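Long-range contacts in putative triphosphoribosyl-dephospho-coA synthase (PDB 3H9P), which is of unproven function but probably binds ATP and uses it with dephospho-CoA to make triphosphoribosyl-dephospho-CoA: residues Ile156-Ala161 / Ser238-Ala243; Leu177-Leu182 / Ile232-Thr236; Ser95-Leu99 / Thr122-Ile126. All coordinates share one frame; numbering follows the deposited sequence.

Interaction 1: Ile156-Ala161 / Ser238-Ala243; sequences ISIEGA and SSIFLA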
loop_
_atom_site.group_PDB
_atom_site.type_symbol
_atom_site.label_atom_id
_atom_site.label_comp_id
_atom_site.label_asym_id
_atom_site.label_seq_id
_atom_site.Cartn_x
_atom_site.Cartn_y
_atom_site.Cartn_z
ATOM N N ILE A 156 -13.701 -14.673 4.192
ATOM C CA ILE A 156 -12.659 -15.593 4.639
ATOM C C ILE A 156 -12.919 -16.174 6.044
ATOM O O ILE A 156 -12.775 -17.364 6.270
ATOM C CB ILE A 156 -11.272 -14.933 4.546
ATOM C CG1 ILE A 156 -11.013 -14.554 3.075
ATOM C CG2 ILE A 156 -10.205 -15.882 5.047
ATOM C CD1 ILE A 156 -9.979 -13.393 2.836
ATOM N N SER A 157 -13.370 -15.350 6.968
ATOM C CA SER A 157 -13.618 -15.790 8.318
ATOM C C SER A 157 -14.713 -16.846 8.410
ATOM O O SER A 157 -14.590 -17.810 9.172
ATOM C CB SER A 157 -13.978 -14.571 9.192
ATOM O OG SER A 157 -12.891 -13.653 9.161
ATOM N N ILE A 158 -15.784 -16.632 7.658
ATOM C CA ILE A 158 -16.917 -17.572 7.529
ATOM C C ILE A 158 -16.494 -18.920 6.951
ATOM O O ILE A 158 -16.855 -19.968 7.490
ATOM C CB ILE A 158 -18.049 -16.971 6.633
ATOM C CG1 ILE A 158 -18.689 -15.796 7.358
ATOM C CG2 ILE A 158 -19.133 -18.037 6.240
ATOM C CD1 ILE A 158 -19.472 -14.870 6.449
ATOM N N GLU A 159 -15.703 -18.879 5.888
ATOM C CA GLU A 159 -15.152 -20.087 5.260
ATOM C C GLU A 159 -14.244 -20.814 6.250
ATOM O O GLU A 159 -14.290 -22.040 6.354
ATOM C CB GLU A 159 -14.388 -19.727 3.954
ATOM C CG GLU A 159 -13.425 -20.793 3.476
ATOM C CD GLU A 159 -12.367 -20.294 2.494
ATOM O OE1 GLU A 159 -12.227 -19.050 2.265
ATOM O OE2 GLU A 159 -11.642 -21.171 1.945
ATOM N N GLY A 160 -13.426 -20.060 6.980
ATOM C CA GLY A 160 -12.617 -20.635 8.046
ATOM C C GLY A 160 -13.504 -21.234 9.147
ATOM O O GLY A 160 -13.199 -22.335 9.660
ATOM N N ALA A 161 -14.616 -20.560 9.476
ATOM C CA ALA A 161 -15.487 -21.072 10.525
ATOM C C ALA A 161 -16.115 -22.420 10.109
ATOM O O ALA A 161 -16.099 -23.407 10.857
ATOM C CB ALA A 161 -16.551 -20.060 10.873
ATOM N N SER A 238 -10.351 -14.741 13.779
ATOM C CA SER A 238 -11.697 -14.255 13.508
ATOM C C SER A 238 -12.622 -15.445 13.142
ATOM O O SER A 238 -13.808 -15.433 13.487
ATOM C CB SER A 238 -11.684 -13.180 12.425
ATOM O OG SER A 238 -11.210 -13.694 11.207
ATOM N N SER A 239 -12.060 -16.445 12.436
ATOM C CA SER A 239 -12.764 -17.691 12.116
ATOM C C SER A 239 -13.185 -18.477 13.379
ATOM O O SER A 239 -14.272 -19.036 13.395
ATOM C CB SER A 239 -11.889 -18.615 11.248
ATOM O OG SER A 239 -11.727 -18.100 9.963
ATOM N N ILE A 240 -12.290 -18.554 14.380
ATOM C CA ILE A 240 -12.580 -19.185 15.656
ATOM C C ILE A 240 -13.756 -18.480 16.313
ATOM O O ILE A 240 -14.682 -19.117 16.768
ATOM C CB ILE A 240 -11.350 -19.178 16.634
ATOM C CG1 ILE A 240 -10.223 -20.098 16.141
ATOM C CG2 ILE A 240 -11.766 -19.661 18.046
ATOM C CD1 ILE A 240 -8.886 -19.926 16.881
ATOM N N PHE A 241 -13.713 -17.150 16.340
ATOM C CA PHE A 241 -14.793 -16.384 16.906
ATOM C C PHE A 241 -16.127 -16.718 16.243
ATOM O O PHE A 241 -17.098 -16.977 16.921
ATOM C CB PHE A 241 -14.560 -14.862 16.925
ATOM C CG PHE A 241 -15.720 -14.108 17.595
ATOM C CD1 PHE A 241 -15.843 -14.075 18.978
ATOM C CD2 PHE A 241 -16.747 -13.558 16.836
ATOM C CE1 PHE A 241 -16.942 -13.456 19.611
ATOM C CE2 PHE A 241 -17.854 -12.930 17.450
ATOM C CZ PHE A 241 -17.954 -12.889 18.844
ATOM N N LEU A 242 -16.185 -16.684 14.923
ATOM C CA LEU A 242 -17.438 -17.086 14.255
ATOM C C LEU A 242 -17.863 -18.520 14.559
ATOM O O LEU A 242 -19.042 -18.770 14.839
ATOM C CB LEU A 242 -17.385 -16.831 12.746
ATOM C CG LEU A 242 -17.233 -15.340 12.421
ATOM C CD1 LEU A 242 -17.012 -15.052 10.921
ATOM C CD2 LEU A 242 -18.450 -14.559 12.968
ATOM N N ALA A 243 -16.917 -19.457 14.558
ATOM C CA ALA A 243 -17.284 -20.860 14.802
ATOM C C ALA A 243 -17.870 -21.054 16.212
ATOM O O ALA A 243 -18.818 -21.865 16.414
ATOM C CB ALA A 243 -16.084 -21.798 14.553
#
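Ser157 and Ser238 meet hydroxyl to hydroxyl in a buried contact between two helices, OG of Ser157 lying 2.6 Å from OG of Ser238, close enough for a hydrogen bond, though Leu235 O competes for the Ser238 proton. The next residue, Ser239, directs OG to the carbonyl oxygen of Ser157 at 3.0 Å. That hydroxyl slides in over Gly160, whose CA is 3.3 Å from Ser239 OG; the missing side chain is what gives it room. Apolar contacts flank the serines. Leu242 lays CD1 on Ser157 CB at 3.5 Å and touches Ile158 CG1, and Ala161 CB sits against Leu242 CB at 3.8 Å.

Small residues spaced four apart, Ser157 with Ala161 and Ser239 with Ala243, line both helices, a small-xxx-small pattern. It lets their axes close to 7.6 Å at a crossing angle of -61°.

Outward from this shell, Glu149 hydrogen-bonds through OE1 to Ser157 OG and through OE2 to Ile156 N, and probably helps to fix Ser157. Leu235 O is within reach of both Ser238 OG and Ser239 OG; the chi1 of 62° at Ser238 turns its hydroxyl back toward that carbonyl. Met76 of helix 76-88 packs on Ile158, Ala161 and Leu242. Each of the three hydroxyls thus has more than one polar partner within bonding reach; Ser238 and Ser239 have one proton apiece for two acceptors, yet all three are probably satisfied deep in this helical core.

Interaction 2: Leu177-Leu182 / Ile232-Thr236; sequences LYYHLL and IADLT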
loop_
_atom_site.group_PDB
_atom_site.type_symbol
_atom_site.label_atom_id
_atom_site.label_comp_id
_atom_site.label_asym_id
_atom_site.label_seq_id
_atom_site.Cartn_x
_atom_site.Cartn_y
_atom_site.Cartn_z
ATOM N N LEU A 177 -6.800 -25.433 10.255
ATOM C CA LEU A 177 -7.279 -24.154 9.697
ATOM C C LEU A 177 -6.123 -23.262 9.292
ATOM O O LEU A 177 -6.089 -22.748 8.189
ATOM C CB LEU A 177 -8.210 -23.382 10.644
ATOM C CG LEU A 177 -8.716 -22.039 10.030
ATOM C CD1 LEU A 177 -9.282 -22.192 8.584
ATOM C CD2 LEU A 177 -9.738 -21.319 10.866
ATOM N N TYR A 178 -5.163 -23.095 10.189
ATOM C CA TYR A 178 -4.059 -22.191 9.951
ATOM C C TYR A 178 -3.309 -22.557 8.669
ATOM O O TYR A 178 -3.037 -21.682 7.826
ATOM C CB TYR A 178 -3.129 -22.162 11.170
ATOM C CG TYR A 178 -1.895 -21.328 10.972
ATOM C CD1 TYR A 178 -1.954 -19.934 11.046
ATOM C CD2 TYR A 178 -0.664 -21.934 10.703
ATOM C CE1 TYR A 178 -0.786 -19.147 10.863
ATOM C CE2 TYR A 178 0.477 -21.187 10.509
ATOM C CZ TYR A 178 0.421 -19.792 10.590
ATOM O OH TYR A 178 1.567 -19.052 10.404
ATOM N N TYR A 179 -2.976 -23.834 8.499
ATOM C CA TYR A 179 -2.235 -24.227 7.290
ATOM C C TYR A 179 -3.056 -24.110 6.006
ATOM O O TYR A 179 -2.536 -23.686 4.953
ATOM C CB TYR A 179 -1.479 -25.557 7.453
ATOM C CG TYR A 179 -0.314 -25.415 8.436
ATOM C CD1 TYR A 179 0.952 -25.008 8.000
ATOM C CD2 TYR A 179 -0.493 -25.654 9.799
ATOM C CE1 TYR A 179 2.016 -24.860 8.888
ATOM C CE2 TYR A 179 0.572 -25.514 10.704
ATOM C CZ TYR A 179 1.824 -25.100 10.235
ATOM O OH TYR A 179 2.883 -24.944 11.118
ATOM N N HIS A 180 -4.352 -24.417 6.115
ATOM C CA HIS A 180 -5.297 -24.130 5.061
ATOM C C HIS A 180 -5.249 -22.665 4.622
ATOM O O HIS A 180 -5.154 -22.382 3.423
ATOM C CB HIS A 180 -6.683 -24.441 5.551
ATOM C CG HIS A 180 -7.747 -24.226 4.532
ATOM N ND1 HIS A 180 -7.930 -25.080 3.460
ATOM C CD2 HIS A 180 -8.717 -23.281 4.439
ATOM C CE1 HIS A 180 -8.968 -24.671 2.749
ATOM N NE2 HIS A 180 -9.460 -23.580 3.317
ATOM N N LEU A 181 -5.373 -21.728 5.576
ATOM C CA LEU A 181 -5.369 -20.311 5.194
ATOM C C LEU A 181 -3.972 -19.930 4.669
ATOM O O LEU A 181 -3.846 -19.216 3.668
ATOM C CB LEU A 181 -5.832 -19.408 6.341
ATOM C CG LEU A 181 -7.261 -19.647 6.874
ATOM C CD1 LEU A 181 -7.608 -18.856 8.174
ATOM C CD2 LEU A 181 -8.258 -19.349 5.806
ATOM N N LEU A 182 -2.930 -20.452 5.312
ATOM C CA LEU A 182 -1.570 -20.226 4.851
ATOM C C LEU A 182 -1.362 -20.660 3.375
ATOM O O LEU A 182 -0.707 -19.944 2.592
ATOM C CB LEU A 182 -0.560 -20.909 5.792
ATOM C CG LEU A 182 0.903 -20.426 5.771
ATOM C CD1 LEU A 182 1.053 -18.942 6.234
ATOM C CD2 LEU A 182 1.776 -21.352 6.595
ATOM N N ILE A 232 -2.597 -14.283 8.499
ATOM C CA ILE A 232 -3.158 -15.607 8.459
ATOM C C ILE A 232 -3.619 -16.016 9.858
ATOM O O ILE A 232 -4.746 -16.502 10.039
ATOM C CB ILE A 232 -2.166 -16.618 7.831
ATOM C CG1 ILE A 232 -1.720 -16.147 6.449
ATOM C CG2 ILE A 232 -2.775 -18.033 7.790
ATOM C CD1 ILE A 232 -2.911 -15.872 5.454
ATOM N N ALA A 233 -2.761 -15.791 10.844
ATOM C CA ALA A 233 -3.132 -15.986 12.230
ATOM C C ALA A 233 -4.296 -15.057 12.636
ATOM O O ALA A 233 -5.229 -15.491 13.338
ATOM C CB ALA A 233 -1.919 -15.773 13.138
ATOM N N ASP A 234 -4.260 -13.807 12.193
ATOM C CA ASP A 234 -5.401 -12.889 12.392
ATOM C C ASP A 234 -6.700 -13.537 11.917
ATOM O O ASP A 234 -7.678 -13.591 12.675
ATOM C CB ASP A 234 -5.184 -11.521 11.697
ATOM C CG ASP A 234 -4.048 -10.688 12.356
ATOM O OD1 ASP A 234 -3.721 -10.974 13.523
ATOM O OD2 ASP A 234 -3.485 -9.738 11.740
ATOM N N LEU A 235 -6.699 -14.076 10.684
ATOM C CA LEU A 235 -7.904 -14.652 10.083
ATOM C C LEU A 235 -8.289 -15.953 10.754
ATOM O O LEU A 235 -9.462 -16.359 10.761
ATOM C CB LEU A 235 -7.688 -14.876 8.589
ATOM C CG LEU A 235 -7.669 -13.584 7.755
ATOM C CD1 LEU A 235 -6.885 -13.761 6.443
ATOM C CD2 LEU A 235 -9.071 -13.081 7.451
ATOM N N THR A 236 -7.309 -16.625 11.338
ATOM C CA THR A 236 -7.615 -17.853 12.037
ATOM C C THR A 236 -8.438 -17.506 13.298
ATOM O O THR A 236 -9.379 -18.201 13.663
ATOM C CB THR A 236 -6.314 -18.574 12.349
ATOM O OG1 THR A 236 -5.726 -18.908 11.103
ATOM C CG2 THR A 236 -6.528 -19.867 13.192
#
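Ile232 drives its CG2 methyl into the flank of helix 171-182, one of the packed helices of this all-helical, CitG-type fold. The two segments run at 130° to each other, with their axes 9.3 Å apart.

The apolar contacts come first. CG2 of Ile232 rests 3.5 Å from the backbone N of Leu182 and also against CB of Leu181, while its other branch sends CG1 to Leu182 CD1, the two side chains crossing at about a right angle. Leu181 CD1 continues along the interface to Leu235 CB at 4.0 Å, and Thr236 CG2 meets Leu177 CD2 at 4.2 Å.

The aromatic contacts belong to Tyr178. With CG anti to the backbone N (chi1 176°), the ring swings over to helix 230-246, where CE1 comes within 3.8 Å of Ile232 CG2. Ala233 N and Thr236 OG1 lie at the ring's edge, and Pro229 also packs on Tyr178.

The polar element lies within helix 230-246. The Thr236 hydroxyl faces Leu181 CD1 at 3.5 Å, yet its bond is made at home, with Ile232 O. Removing OG1 and CG2 with an alanine here would probably open a gap beside Leu181 and Leu177 and leave Ile232 O without its side-chain donor. That carbonyl takes Thr236 OG1 at 2.8 Å from above its plane, 37° out of it, and Thr236 N from the opposite face.

Interaction 3: Ser95-Leu99 / Thr122-Ile126; sequences SLSVL and TEEEI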
loop_
_atom_site.group_PDB
_atom_site.type_symbol
_atom_site.label_atom_id
_atom_site.label_comp_id
_atom_site.label_asym_id
_atom_site.label_seq_id
_atom_site.Cartn_x
_atom_site.Cartn_y
_atom_site.Cartn_z
ATOM N N SER A 95 -12.297 5.774 11.389
ATOM C CA SER A 95 -11.097 5.695 10.559
ATOM C C SER A 95 -9.864 6.262 11.226
ATOM O O SER A 95 -8.807 5.646 11.188
ATOM C CB SER A 95 -11.353 6.454 9.270
ATOM O OG SER A 95 -12.162 5.649 8.462
ATOM N N LEU A 96 -10.034 7.430 11.842
ATOM C CA LEU A 96 -8.966 8.143 12.531
ATOM C C LEU A 96 -8.457 7.345 13.751
ATOM O O LEU A 96 -7.250 7.203 13.946
ATOM C CB LEU A 96 -9.455 9.560 12.949
ATOM C CG LEU A 96 -9.657 10.592 11.830
ATOM C CD1 LEU A 96 -10.194 11.964 12.330
ATOM C CD2 LEU A 96 -8.359 10.817 11.051
ATOM N N SER A 97 -9.384 6.837 14.567
ATOM C CA SER A 97 -9.036 5.921 15.644
ATOM C C SER A 97 -8.321 4.687 15.105
ATOM O O SER A 97 -7.296 4.273 15.640
ATOM C CB SER A 97 -10.281 5.461 16.375
ATOM O OG SER A 97 -10.825 6.529 17.101
ATOM N N VAL A 98 -8.839 4.111 14.034
ATOM C CA VAL A 98 -8.180 2.937 13.530
ATOM C C VAL A 98 -6.746 3.258 13.078
ATOM O O VAL A 98 -5.816 2.500 13.391
ATOM C CB VAL A 98 -9.009 2.243 12.445
ATOM C CG1 VAL A 98 -8.197 1.182 11.709
ATOM C CG2 VAL A 98 -10.238 1.598 13.086
ATOM N N LEU A 99 -6.582 4.380 12.372
ATOM C CA LEU A 99 -5.281 4.861 11.929
ATOM C C LEU A 99 -4.294 5.124 13.085
ATOM O O LEU A 99 -3.142 4.678 13.049
ATOM C CB LEU A 99 -5.458 6.105 11.044
ATOM C CG LEU A 99 -4.232 6.664 10.317
ATOM C CD1 LEU A 99 -3.436 5.556 9.603
ATOM C CD2 LEU A 99 -4.670 7.710 9.304
ATOM N N THR A 122 -2.938 11.954 5.428
ATOM C CA THR A 122 -3.985 10.970 5.347
ATOM C C THR A 122 -5.114 11.317 6.308
ATOM O O THR A 122 -6.288 11.355 5.897
ATOM C CB THR A 122 -3.467 9.556 5.591
ATOM O OG1 THR A 122 -2.347 9.318 4.727
ATOM C CG2 THR A 122 -4.552 8.549 5.259
ATOM N N GLU A 123 -4.750 11.601 7.561
ATOM C CA GLU A 123 -5.726 11.958 8.579
ATOM C C GLU A 123 -6.531 13.152 8.115
ATOM O O GLU A 123 -7.750 13.187 8.264
ATOM C CB GLU A 123 -5.052 12.318 9.903
ATOM C CG GLU A 123 -4.430 11.158 10.646
ATOM C CD GLU A 123 -3.367 11.614 11.633
ATOM O OE1 GLU A 123 -2.970 12.801 11.600
ATOM O OE2 GLU A 123 -2.912 10.786 12.441
ATOM N N GLU A 124 -5.853 14.131 7.529
ATOM C CA GLU A 124 -6.570 15.337 7.160
ATOM C C GLU A 124 -7.526 15.113 5.986
ATOM O O GLU A 124 -8.574 15.731 5.944
ATOM C CB GLU A 124 -5.647 16.561 7.021
ATOM C CG GLU A 124 -4.861 16.716 5.736
ATOM C CD GLU A 124 -3.936 17.942 5.779
ATOM O OE1 GLU A 124 -4.131 18.875 4.959
ATOM O OE2 GLU A 124 -3.026 17.988 6.650
ATOM N N GLU A 125 -7.210 14.187 5.083
ATOM C CA GLU A 125 -8.141 13.876 3.990
ATOM C C GLU A 125 -9.279 12.967 4.408
ATOM O O GLU A 125 -10.414 13.137 3.946
ATOM C CB GLU A 125 -7.423 13.336 2.760
ATOM C CG GLU A 125 -6.561 14.370 2.138
ATOM C CD GLU A 125 -7.326 15.642 1.779
ATOM O OE1 GLU A 125 -8.343 15.538 1.059
ATOM O OE2 GLU A 125 -6.903 16.740 2.229
ATOM N N ILE A 126 -8.980 12.022 5.291
ATOM C CA ILE A 126 -10.039 11.283 5.963
ATOM C C ILE A 126 -11.057 12.234 6.576
ATOM O O ILE A 126 -12.240 12.179 6.245
ATOM C CB ILE A 126 -9.524 10.288 7.018
ATOM C CG1 ILE A 126 -8.759 9.155 6.323
ATOM C CG2 ILE A 126 -10.706 9.689 7.773
ATOM C CD1 ILE A 126 -7.835 8.407 7.239
#
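Ile126 and Ser95 touch through carbon, CG2 of Ile126 lying 3.6 Å from CB of Ser95. The isoleucine is worth following outward from its backbone. Its CB points across to helix 92-105 and there divides, CG2 standing anti to the backbone N and CG1 beside it (chi1 -67°). The CG2 branch takes the Ser95 end of the interface, where it also brushes Leu96 CD2 at 4.2 Å. The other branch leaves through CG1 and extends (chi2 160°) until its tip, CD1, meets Leu99 CD2 at 3.8 Å. One side chain thus spans a full turn of the facing helix, from Ser95 to Leu99.

Helices 92-105 and 118-129 follow each other in the chain and run antiparallel, their segments at 164° with axes 10.3 Å apart. They form a helical hairpin, and most of its connection, residues 107-116, is not modelled.

Leu99 answers with a single methyl. CD2 touches Ile126 CD1, comes to 3.7 Å from Glu123 CG and lies 4.1 Å from Thr122 CG2. Glu123 contributes its aliphatic stem: its CB lies 3.8 Å from Leu96 CD2, and that same leucine methyl lies beside the Glu123 carbonyl oxygen.

The hydroxyls look elsewhere. Ser95 OG bonds to Ile131 O, and Thr122 OG1 to Lys118 O of its own helix. Trp136 of helix 133-138 packs on both Ser95 and Leu99. On helix 118-129, Glu124 and Glu125 both form salt bridges with Lys138 of the second subunit, and Thr122 packs against Ala140 of that subunit.

Interactions 1 and 2 are neighbours in one core, their centres 10 Å apart, and they share helix 230-246, whose earlier turns meet helix 171-182 and later turns helix 155-167. They touch directly: Leu177 CD2 lies 3.5 Å from Ser239 CB, and Ile156 CG2 packs on Leu235 CD2 at 3.9 Å. Along the chain, interaction 2 is nested inside the loop that interaction 1 closes. Interaction 3 closes earlier in sequence and lies across the chain's centre from both, its centre 28 Å from that of interaction 1 and its nearest atoms about 12 Å from interaction 2. It alone of the three reaches the second subunit.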